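Local coordinates for protein 5'-Methylthioadenosine Nucleosidase (Arabidopsis thaliana, PDB 2H8G) that is a nucleosidase of the phosphorylase superfamily that forms a two-chain assembly and binds adenine in a pocket, at residues Gln36-Pro41 with Ala114-Gly119; Ser54-Gly59 with Phe100-Ala105; Leu165-Leu170 with Ile256-Gly261; Gly154-Phe159 with Ala205-Ala210. One frame throughout, in Å; residues are numbered along the deposited sequence.

Contact 1 of 4, residues Gln36-Pro41 with Ala114-Gly119; sequences QAEALP and AGTCGG. With ADE (adenine), chain C.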
# COMPACT_ATOMS: atom_id res chain seq x y z
N GLN A 36 3.22 -9.73 14.85
CA GLN A 36 2.52 -10.28 16.01
C GLN A 36 3.44 -10.23 17.22
O GLN A 36 2.99 -10.03 18.35
CB GLN A 36 2.09 -11.73 15.76
CG GLN A 36 3.22 -12.74 15.90
CD GLN A 36 2.73 -14.14 16.24
OE1 GLN A 36 1.95 -14.32 17.18
NE2 GLN A 36 3.17 -15.12 15.48
N ALA A 37 4.74 -10.43 16.98
CA ALA A 37 5.74 -10.42 18.05
C ALA A 37 5.87 -9.06 18.70
O ALA A 37 6.29 -8.95 19.86
CB ALA A 37 7.08 -10.87 17.51
N GLU A 38 5.53 -8.01 17.96
CA GLU A 38 5.60 -6.65 18.50
C GLU A 38 4.33 -6.38 19.30
O GLU A 38 4.34 -5.60 20.26
CB GLU A 38 5.70 -5.62 17.36
CG GLU A 38 6.91 -5.76 16.44
CD GLU A 38 6.84 -4.84 15.22
OE1 GLU A 38 5.77 -4.76 14.58
OE2 GLU A 38 7.87 -4.20 14.89
N ALA A 39 3.25 -7.05 18.93
CA ALA A 39 1.96 -6.87 19.58
C ALA A 39 1.72 -7.74 20.82
O ALA A 39 1.14 -7.27 21.79
CB ALA A 39 0.83 -7.11 18.58
N LEU A 40 2.17 -8.99 20.77
CA LEU A 40 1.96 -9.90 21.90
C LEU A 40 2.34 -9.31 23.26
O LEU A 40 1.56 -9.41 24.20
CB LEU A 40 2.72 -11.21 21.67
CG LEU A 40 2.15 -12.13 20.59
CD1 LEU A 40 3.04 -13.35 20.43
CD2 LEU A 40 0.73 -12.55 20.97
N PRO A 41 3.53 -8.70 23.37
CA PRO A 41 3.92 -8.12 24.66
C PRO A 41 2.87 -7.15 25.20
O PRO A 41 2.56 -7.16 26.39
CB PRO A 41 5.24 -7.42 24.33
CG PRO A 41 5.80 -8.28 23.24
CD PRO A 41 4.60 -8.52 22.37
N ALA A 114 2.73 1.41 16.41
CA ALA A 114 3.86 1.06 17.26
C ALA A 114 4.64 -0.08 16.63
O ALA A 114 4.05 -1.04 16.14
CB ALA A 114 3.37 0.66 18.65
N GLY A 115 5.96 0.02 16.65
CA GLY A 115 6.77 -1.03 16.08
C GLY A 115 8.25 -0.74 16.16
O GLY A 115 8.66 0.33 16.64
N THR A 116 9.05 -1.70 15.71
CA THR A 116 10.49 -1.58 15.69
C THR A 116 10.94 -0.84 14.44
O THR A 116 10.19 -0.72 13.46
CB THR A 116 11.16 -2.97 15.73
OG1 THR A 116 10.59 -3.82 14.73
CG2 THR A 116 10.96 -3.61 17.09
N CYS A 117 12.17 -0.34 14.46
CA CYS A 117 12.68 0.41 13.32
C CYS A 117 14.19 0.49 13.36
O CYS A 117 14.82 0.10 14.35
CB CYS A 117 12.12 1.84 13.35
SG CYS A 117 12.76 2.86 14.71
N GLY A 118 14.76 0.99 12.28
CA GLY A 118 16.20 1.18 12.22
C GLY A 118 16.43 2.63 12.64
O GLY A 118 15.53 3.47 12.51
N GLY A 119 17.61 2.92 13.15
CA GLY A 119 17.91 4.28 13.57
C GLY A 119 19.28 4.72 13.08
O GLY A 119 20.13 3.89 12.75
N9 ADE C . 12.77 -2.42 11.03
C8 ADE C . 13.79 -2.61 11.88
N7 ADE C . 14.99 -2.18 11.41
C5 ADE C . 14.68 -1.67 10.18
C6 ADE C . 15.46 -1.05 9.13
N6 ADE C . 16.77 -0.87 9.26
N1 ADE C . 14.79 -0.65 7.96
C2 ADE C . 13.43 -0.85 7.83
N3 ADE C . 12.61 -1.43 8.79
C4 ADE C . 13.31 -1.81 9.92
O HOH W 1 4.64 -2.30 13.78

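Contact 2 of 4, residues Ser54-Gly59 with Phe100-Ala105; sequences SPLGKG and FASIQA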
# COMPACT_ATOMS: atom_id res chain seq x y z
N SER A 54 -14.16 -12.85 14.05
CA SER A 54 -13.77 -12.07 12.87
C SER A 54 -14.55 -10.76 12.75
O SER A 54 -15.46 -10.64 11.93
CB SER A 54 -13.96 -12.90 11.60
OG SER A 54 -15.31 -13.33 11.47
N PRO A 55 -14.19 -9.75 13.56
CA PRO A 55 -14.83 -8.44 13.57
C PRO A 55 -14.64 -7.64 12.29
O PRO A 55 -15.58 -7.41 11.53
CB PRO A 55 -14.19 -7.74 14.77
CG PRO A 55 -13.81 -8.87 15.67
CD PRO A 55 -13.24 -9.87 14.69
N LEU A 56 -13.40 -7.22 12.05
CA LEU A 56 -13.05 -6.41 10.89
C LEU A 56 -13.46 -7.01 9.55
O LEU A 56 -14.29 -6.44 8.84
CB LEU A 56 -11.55 -6.13 10.90
CG LEU A 56 -11.06 -5.09 9.89
CD1 LEU A 56 -11.93 -3.85 9.97
CD2 LEU A 56 -9.60 -4.75 10.16
N GLY A 57 -12.87 -8.15 9.20
CA GLY A 57 -13.20 -8.77 7.93
C GLY A 57 -13.65 -10.22 8.03
O GLY A 57 -13.47 -10.86 9.06
N LYS A 58 -14.25 -10.72 6.95
CA LYS A 58 -14.74 -12.09 6.91
C LYS A 58 -13.92 -12.92 5.93
O LYS A 58 -14.21 -12.94 4.73
CB LYS A 58 -16.22 -12.11 6.51
CG LYS A 58 -16.81 -13.50 6.33
CD LYS A 58 -18.31 -13.46 6.07
CE LYS A 58 -19.10 -13.12 7.32
NZ LYS A 58 -18.75 -11.78 7.88
N GLY A 59 -12.89 -13.59 6.44
CA GLY A 59 -12.05 -14.41 5.58
C GLY A 59 -10.66 -13.83 5.38
O GLY A 59 -9.98 -14.16 4.41
N PHE A 100 -7.00 1.24 7.14
CA PHE A 100 -8.23 1.67 6.50
C PHE A 100 -9.43 0.90 7.06
O PHE A 100 -10.42 1.50 7.48
CB PHE A 100 -8.15 1.44 4.99
CG PHE A 100 -9.41 1.77 4.25
CD1 PHE A 100 -9.77 3.10 4.02
CD2 PHE A 100 -10.25 0.76 3.81
CE1 PHE A 100 -10.96 3.41 3.35
CE2 PHE A 100 -11.44 1.06 3.14
CZ PHE A 100 -11.79 2.38 2.91
N ALA A 101 -9.34 -0.42 7.07
CA ALA A 101 -10.44 -1.25 7.56
C ALA A 101 -10.73 -1.03 9.04
O ALA A 101 -11.89 -0.99 9.45
CB ALA A 101 -10.14 -2.73 7.29
N SER A 102 -9.68 -0.88 9.84
CA SER A 102 -9.82 -0.66 11.28
C SER A 102 -10.51 0.67 11.57
O SER A 102 -11.33 0.76 12.49
CB SER A 102 -8.45 -0.69 11.95
OG SER A 102 -7.85 -1.96 11.79
N ILE A 103 -10.17 1.70 10.80
CA ILE A 103 -10.78 3.01 11.00
C ILE A 103 -12.28 2.96 10.69
O ILE A 103 -13.10 3.46 11.46
CB ILE A 103 -10.14 4.08 10.10
CG1 ILE A 103 -8.72 4.38 10.59
CG2 ILE A 103 -10.98 5.37 10.11
CD1 ILE A 103 -7.94 5.32 9.69
N GLN A 104 -12.63 2.35 9.57
CA GLN A 104 -14.04 2.28 9.17
C GLN A 104 -14.89 1.39 10.06
O GLN A 104 -16.07 1.67 10.28
CB GLN A 104 -14.15 1.81 7.71
CG GLN A 104 -13.70 2.89 6.72
CD GLN A 104 -14.15 2.62 5.30
OE1 GLN A 104 -14.29 3.55 4.50
NE2 GLN A 104 -14.36 1.35 4.97
N ALA A 105 -14.30 0.33 10.60
CA ALA A 105 -15.05 -0.58 11.47
C ALA A 105 -15.02 -0.20 12.94
O ALA A 105 -16.05 -0.27 13.63
CB ALA A 105 -14.54 -1.99 11.29

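Contact 3 of 4, residues Leu165-Leu170 with Ile256-Gly261; sequences LKELNL and INFING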
# COMPACT_ATOMS: atom_id res chain seq x y z
N LEU A 165 4.91 14.23 25.37
CA LEU A 165 6.36 14.30 25.23
C LEU A 165 7.02 14.91 26.46
O LEU A 165 8.10 14.49 26.86
CB LEU A 165 6.70 15.13 23.98
CG LEU A 165 8.14 15.09 23.47
CD1 LEU A 165 8.51 13.68 23.07
CD2 LEU A 165 8.28 16.03 22.28
N LYS A 166 6.36 15.89 27.07
CA LYS A 166 6.89 16.55 28.26
C LYS A 166 6.79 15.67 29.51
O LYS A 166 7.45 15.93 30.52
CB LYS A 166 6.13 17.87 28.49
CG LYS A 166 6.56 18.62 29.74
CD LYS A 166 8.05 18.91 29.71
CE LYS A 166 8.53 19.34 31.08
NZ LYS A 166 8.24 18.28 32.09
N GLU A 167 5.97 14.63 29.43
CA GLU A 167 5.77 13.71 30.55
C GLU A 167 6.65 12.47 30.42
O GLU A 167 7.31 12.06 31.37
CB GLU A 167 4.31 13.28 30.60
CG GLU A 167 4.01 12.14 31.56
CD GLU A 167 3.71 12.62 32.96
OE1 GLU A 167 4.61 13.20 33.61
OE2 GLU A 167 2.56 12.42 33.41
N LEU A 168 6.66 11.88 29.23
CA LEU A 168 7.44 10.67 28.98
C LEU A 168 8.86 10.96 28.51
O LEU A 168 9.72 10.08 28.55
CB LEU A 168 6.72 9.78 27.96
CG LEU A 168 5.43 9.09 28.43
CD1 LEU A 168 4.39 10.11 28.84
CD2 LEU A 168 4.90 8.23 27.30
N ASN A 169 9.10 12.19 28.06
CA ASN A 169 10.41 12.61 27.58
C ASN A 169 11.01 11.63 26.59
O ASN A 169 12.14 11.15 26.75
CB ASN A 169 11.37 12.82 28.76
CG ASN A 169 12.70 13.42 28.33
OD1 ASN A 169 12.75 14.34 27.51
ND2 ASN A 169 13.78 12.90 28.89
N LEU A 170 10.25 11.32 25.55
CA LEU A 170 10.72 10.42 24.52
C LEU A 170 11.49 11.24 23.50
O LEU A 170 11.22 12.43 23.33
CB LEU A 170 9.53 9.74 23.83
CG LEU A 170 8.62 8.90 24.72
CD1 LEU A 170 7.43 8.38 23.92
CD2 LEU A 170 9.41 7.74 25.32
N ILE A 256 -0.64 4.75 26.96
CA ILE A 256 -2.04 4.43 27.18
C ILE A 256 -2.54 5.04 28.48
O ILE A 256 -3.61 5.65 28.52
CB ILE A 256 -2.27 2.90 27.21
CG1 ILE A 256 -2.22 2.35 25.79
CG2 ILE A 256 -3.61 2.57 27.85
CD1 ILE A 256 -3.23 2.99 24.85
N ASN A 257 -1.76 4.90 29.55
CA ASN A 257 -2.17 5.46 30.83
C ASN A 257 -2.19 6.98 30.83
O ASN A 257 -2.93 7.60 31.60
CB ASN A 257 -1.26 4.94 31.95
CG ASN A 257 -1.63 3.54 32.38
OD1 ASN A 257 -2.76 3.28 32.78
ND2 ASN A 257 -0.67 2.62 32.31
N PHE A 258 -1.40 7.59 29.95
CA PHE A 258 -1.36 9.04 29.84
C PHE A 258 -2.62 9.53 29.12
O PHE A 258 -3.26 10.50 29.54
CB PHE A 258 -0.14 9.50 29.06
CG PHE A 258 -0.04 10.99 28.90
CD1 PHE A 258 0.47 11.78 29.93
CD2 PHE A 258 -0.48 11.61 27.74
CE1 PHE A 258 0.54 13.17 29.79
CE2 PHE A 258 -0.42 12.99 27.59
CZ PHE A 258 0.10 13.77 28.62
N ILE A 259 -2.95 8.86 28.02
CA ILE A 259 -4.11 9.21 27.21
C ILE A 259 -5.43 9.07 27.96
O ILE A 259 -6.35 9.88 27.78
CB ILE A 259 -4.17 8.34 25.94
CG1 ILE A 259 -3.02 8.71 25.01
CG2 ILE A 259 -5.51 8.52 25.23
CD1 ILE A 259 -2.91 7.81 23.79
N ASN A 260 -5.53 8.05 28.80
CA ASN A 260 -6.75 7.79 29.55
C ASN A 260 -7.24 9.03 30.30
O ASN A 260 -6.47 9.70 30.98
CB ASN A 260 -6.53 6.63 30.53
CG ASN A 260 -7.77 6.31 31.34
OD1 ASN A 260 -7.95 6.81 32.46
ND2 ASN A 260 -8.65 5.48 30.78
N GLY A 261 -8.52 9.33 30.15
CA GLY A 261 -9.11 10.48 30.82
C GLY A 261 -8.89 11.81 30.14
O GLY A 261 -9.50 12.81 30.50

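Contact 4 of 4, residues Gly154-Phe159 with Ala205-Ala210; sequences GLRQAF and AVAYVA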
# COMPACT_ATOMS: atom_id res chain seq x y z
N GLY A 154 5.40 12.06 0.02
CA GLY A 154 4.27 11.98 0.94
C GLY A 154 4.48 12.47 2.36
O GLY A 154 4.11 11.78 3.32
N LEU A 155 5.05 13.65 2.50
CA LEU A 155 5.29 14.21 3.82
C LEU A 155 3.98 14.40 4.59
O LEU A 155 3.03 14.98 4.08
CB LEU A 155 5.99 15.57 3.71
CG LEU A 155 6.13 16.38 5.00
CD1 LEU A 155 7.09 15.67 5.95
CD2 LEU A 155 6.64 17.77 4.68
N ARG A 156 3.94 13.89 5.82
CA ARG A 156 2.77 14.05 6.67
C ARG A 156 3.23 14.24 8.10
O ARG A 156 4.22 13.65 8.53
CB ARG A 156 1.83 12.84 6.54
CG ARG A 156 1.24 12.74 5.14
CD ARG A 156 -0.06 11.98 5.07
NE ARG A 156 -0.79 12.33 3.86
CZ ARG A 156 -0.34 12.12 2.62
NH1 ARG A 156 0.84 11.55 2.43
NH2 ARG A 156 -1.07 12.50 1.58
N GLN A 157 2.53 15.09 8.85
CA GLN A 157 2.90 15.36 10.23
C GLN A 157 2.13 14.46 11.17
O GLN A 157 0.95 14.18 10.94
CB GLN A 157 2.60 16.82 10.58
CG GLN A 157 3.34 17.86 9.75
CD GLN A 157 4.83 17.92 10.05
OE1 GLN A 157 5.23 17.97 11.21
NE2 GLN A 157 5.64 17.91 9.00
N ALA A 158 2.79 13.99 12.22
CA ALA A 158 2.12 13.16 13.21
C ALA A 158 1.30 14.11 14.07
O ALA A 158 1.56 15.32 14.10
CB ALA A 158 3.16 12.43 14.06
N PHE A 159 0.29 13.59 14.76
CA PHE A 159 -0.56 14.41 15.61
C PHE A 159 0.30 14.99 16.73
O PHE A 159 1.12 14.29 17.31
CB PHE A 159 -1.68 13.56 16.20
CG PHE A 159 -2.72 14.35 16.93
CD1 PHE A 159 -3.61 15.16 16.24
CD2 PHE A 159 -2.81 14.27 18.32
CE1 PHE A 159 -4.59 15.89 16.92
CE2 PHE A 159 -3.78 15.00 19.00
CZ PHE A 159 -4.67 15.81 18.30
N ALA A 205 2.66 4.97 5.26
CA ALA A 205 1.43 4.44 4.67
C ALA A 205 0.30 4.55 5.69
O ALA A 205 -0.84 4.86 5.34
CB ALA A 205 1.63 2.99 4.24
N VAL A 206 0.61 4.27 6.95
CA VAL A 206 -0.40 4.38 7.99
C VAL A 206 -0.82 5.85 8.07
O VAL A 206 -2.01 6.15 8.21
CB VAL A 206 0.15 3.93 9.37
CG1 VAL A 206 -0.91 4.13 10.45
CG2 VAL A 206 0.56 2.45 9.30
N ALA A 207 0.15 6.76 7.99
CA ALA A 207 -0.14 8.19 8.05
C ALA A 207 -0.97 8.62 6.84
O ALA A 207 -1.86 9.47 6.97
CB ALA A 207 1.15 9.00 8.11
N TYR A 208 -0.69 8.04 5.68
CA TYR A 208 -1.45 8.37 4.47
C TYR A 208 -2.94 8.06 4.68
O TYR A 208 -3.80 8.90 4.42
CB TYR A 208 -0.92 7.58 3.28
CG TYR A 208 -1.70 7.83 2.01
CD1 TYR A 208 -1.59 9.04 1.34
CD2 TYR A 208 -2.58 6.88 1.51
CE1 TYR A 208 -2.34 9.31 0.20
CE2 TYR A 208 -3.34 7.13 0.37
CZ TYR A 208 -3.21 8.35 -0.27
OH TYR A 208 -3.95 8.62 -1.40
N VAL A 209 -3.23 6.86 5.16
CA VAL A 209 -4.62 6.45 5.38
C VAL A 209 -5.28 7.26 6.49
O VAL A 209 -6.43 7.67 6.36
CB VAL A 209 -4.70 4.95 5.73
CG1 VAL A 209 -6.14 4.56 6.04
CG2 VAL A 209 -4.16 4.13 4.57
N ALA A 210 -4.55 7.48 7.58
CA ALA A 210 -5.09 8.25 8.70
C ALA A 210 -5.46 9.65 8.22
O ALA A 210 -6.49 10.20 8.63
CB ALA A 210 -4.07 8.33 9.83

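Contact 1 of 4, residues Gln36-Pro41 with Ala114-Gly119
E38 and T116 form a buried polar contact between a helix and a strand in the core of the alpha/beta fold of the phosphorylase superfamily. It ties the first turn of helix 36-45 to the C-terminal part of strand 110-119, a strand of the large mixed sheet, where the two segment axes approach to 8.6 Å. The E38 side chain spans the gap because CG lies anti to the carbonyl carbon (chi1 -60°) and the chain stays extended beyond it. Its OE2 accepts two hydrogen bonds from one residue. T116 OG1 donates to E38 OE2 over 2.8 Å, nearly in line with the C-O bond, whereas T116 N approaches from above the carboxylate plane, 2.9 Å from E38 OE2 and almost straight at 174°. E38 OE2 also lies 3.6 Å from G115 CA. This double grip probably helps to position a strand whose residues T116, C117 and G118 belong to the adenine pocket; G118 N is 3.3 Å from adenine N7. E38 is thus a second-shell residue of the pocket. The other carboxylate oxygen, OE1, takes a hydrogen bond from M35 N. One water oxygen sits 2.8 Å from E38 OE1 and 2.7 Å from A114 O.

Contact 2 of 4, residues Ser54-Gly59 with Phe100-Ala105
The carbonyl oxygen of A101 accepts the helical hydrogen bond of A105 N at 3.0 Å, and the branched end of L56 lies directly against this same turn. L56 CD1 is modelled very close to A101 O, too close for its exact position to be trusted. The distances of L56 CD1 to A101 CB, 3.4 Å, and to A105 CB, 3.5 Å, share that doubt, and the A105 pair is tight; taken loosely, they put one methyl against two alanines a helical turn apart. The fit is better judged from the other branch, L56 CD2, which comes within 3.6 Å of A101 CB. L56 CD2 also passes 3.7 Å from S102 OG, a contact without polar character. L56 reaches the helix from a segment with no regular structure: with CG anti to the backbone N (chi1 -170°), the forked end is carried nearer to the helix than the direction of its first bond suggests. S102 OG is held elsewhere, by a hydrogen bond to I98 O one turn back in its own helix. W62 packs on both L56 and A101, adding an aromatic neighbour to the small aliphatic cluster. The same helical segment meets the second subunit: the rings of F100 and W62 of that subunit meet, their planes about 40° apart. The arrangement is plain apolar packing of the loop between strands 49-50 and 63-69 on helix 92-106, a helix of the alpha/beta phosphorylase-superfamily fold that also takes part in the subunit interface.

Contact 3 of 4, residues Leu165-Leu170 with Ile256-Gly261
E167 CB lies 3.9 Å from F258 CE1, and from there the glutamate crosses the phenylalanine side chain obliquely. E167 CG comes 3.9 Å from F258 CD1, placed there because it stands anti to the backbone N (chi1 170°). The chain then bends sharply at the next bond (chi2 88°), which turns the carboxylate so that OE2 of E167 lies 4.1 Å from F258 CD1. Carboxylate and ring are strongly inclined to each other, their planes 78° apart, and the aliphatic part of E167 supplies the closer contacts. The partners belong to the last turns of helix 162-168 and of the long helix 233-259, so the contact is helix-end packing at the periphery of the alpha/beta phosphorylase-superfamily fold. Both helices end within a residue or two of the contact. L168, the neighbour of E167, brings its CD1 to 4.4 Å from F258 CD1, a looser apolar touch. L168 also packs on K254 and V255, earlier in the helix that carries F258, which adds a second point of contact between the two helices. The phenylalanine, itself buried although E167 is exposed, reaches toward helix 162-168 and further touches N163 and L164 there, while R262 makes a cation-pi interaction with its ring.

Contact 4 of 4, residues Gly154-Phe159 with Ala205-Ala210
Two torsions bring R156 and Y208 together: CG of R156 lies anti to its carbonyl carbon (chi1 -65°), with the chain extended from there to NE, and the Y208 ring carbon CG lies anti to its own backbone N (chi1 178°). The arginine thereby crosses from strand 156-157 to helix 203-212 and ends beside the tyrosine. Flat group and ring stand almost perpendicular, 89° apart, with the ring edge directed at a guanidinium face: Y208 CD1 sits 3.3 Å above the plane of the R156 guanidinium, toward its rim. R156 NH2 is 3.5 Å from Y208 CD1, and NH1 lies in the plane of the ring at its edge, so the arginine does not cover the aromatic face. In the alpha/beta fold of the phosphorylase superfamily this packs a helix against the short strand 156-157, which pairs antiparallel with strand 130-138 of the mixed sheet. Nearer the backbone, R156 CD passes 3.6 Å from A207 O, and R156 CB is 4.2 Å from A207 CB; A207 further rests on V136 and F219 of the sheet. The arginine's charge has distant partners at two of its nitrogens. NE forms a long, weak ion pair with D211 OD1, and NH2 another with D82 OD1 of the second subunit; V93 of the second subunit also packs on Y208.

How the contacts relate
The four contacts spread over one alpha/beta fold built round a mixed sheet. Contacts 1 and 4 both reach that sheet, with centres 19 Å apart. Contact 2 falls, along the chain, between the two segments of contact 1, and its helix 92-106 leads into strand 110-119. Contacts 3 and 4 come later and interleave, their segments running 154-159, 165-170, 205-210, 256-261. Contacts 2 and 4 alone touch: F100 N lies 3.6 Å from V209 CG1, joining helices 92-106 and 203-212 at the subunit interface. Contact 3, about 28 Å from contact 2 between centres, meets no other chain, while contact 1 supplies three residues of the adenine pocket.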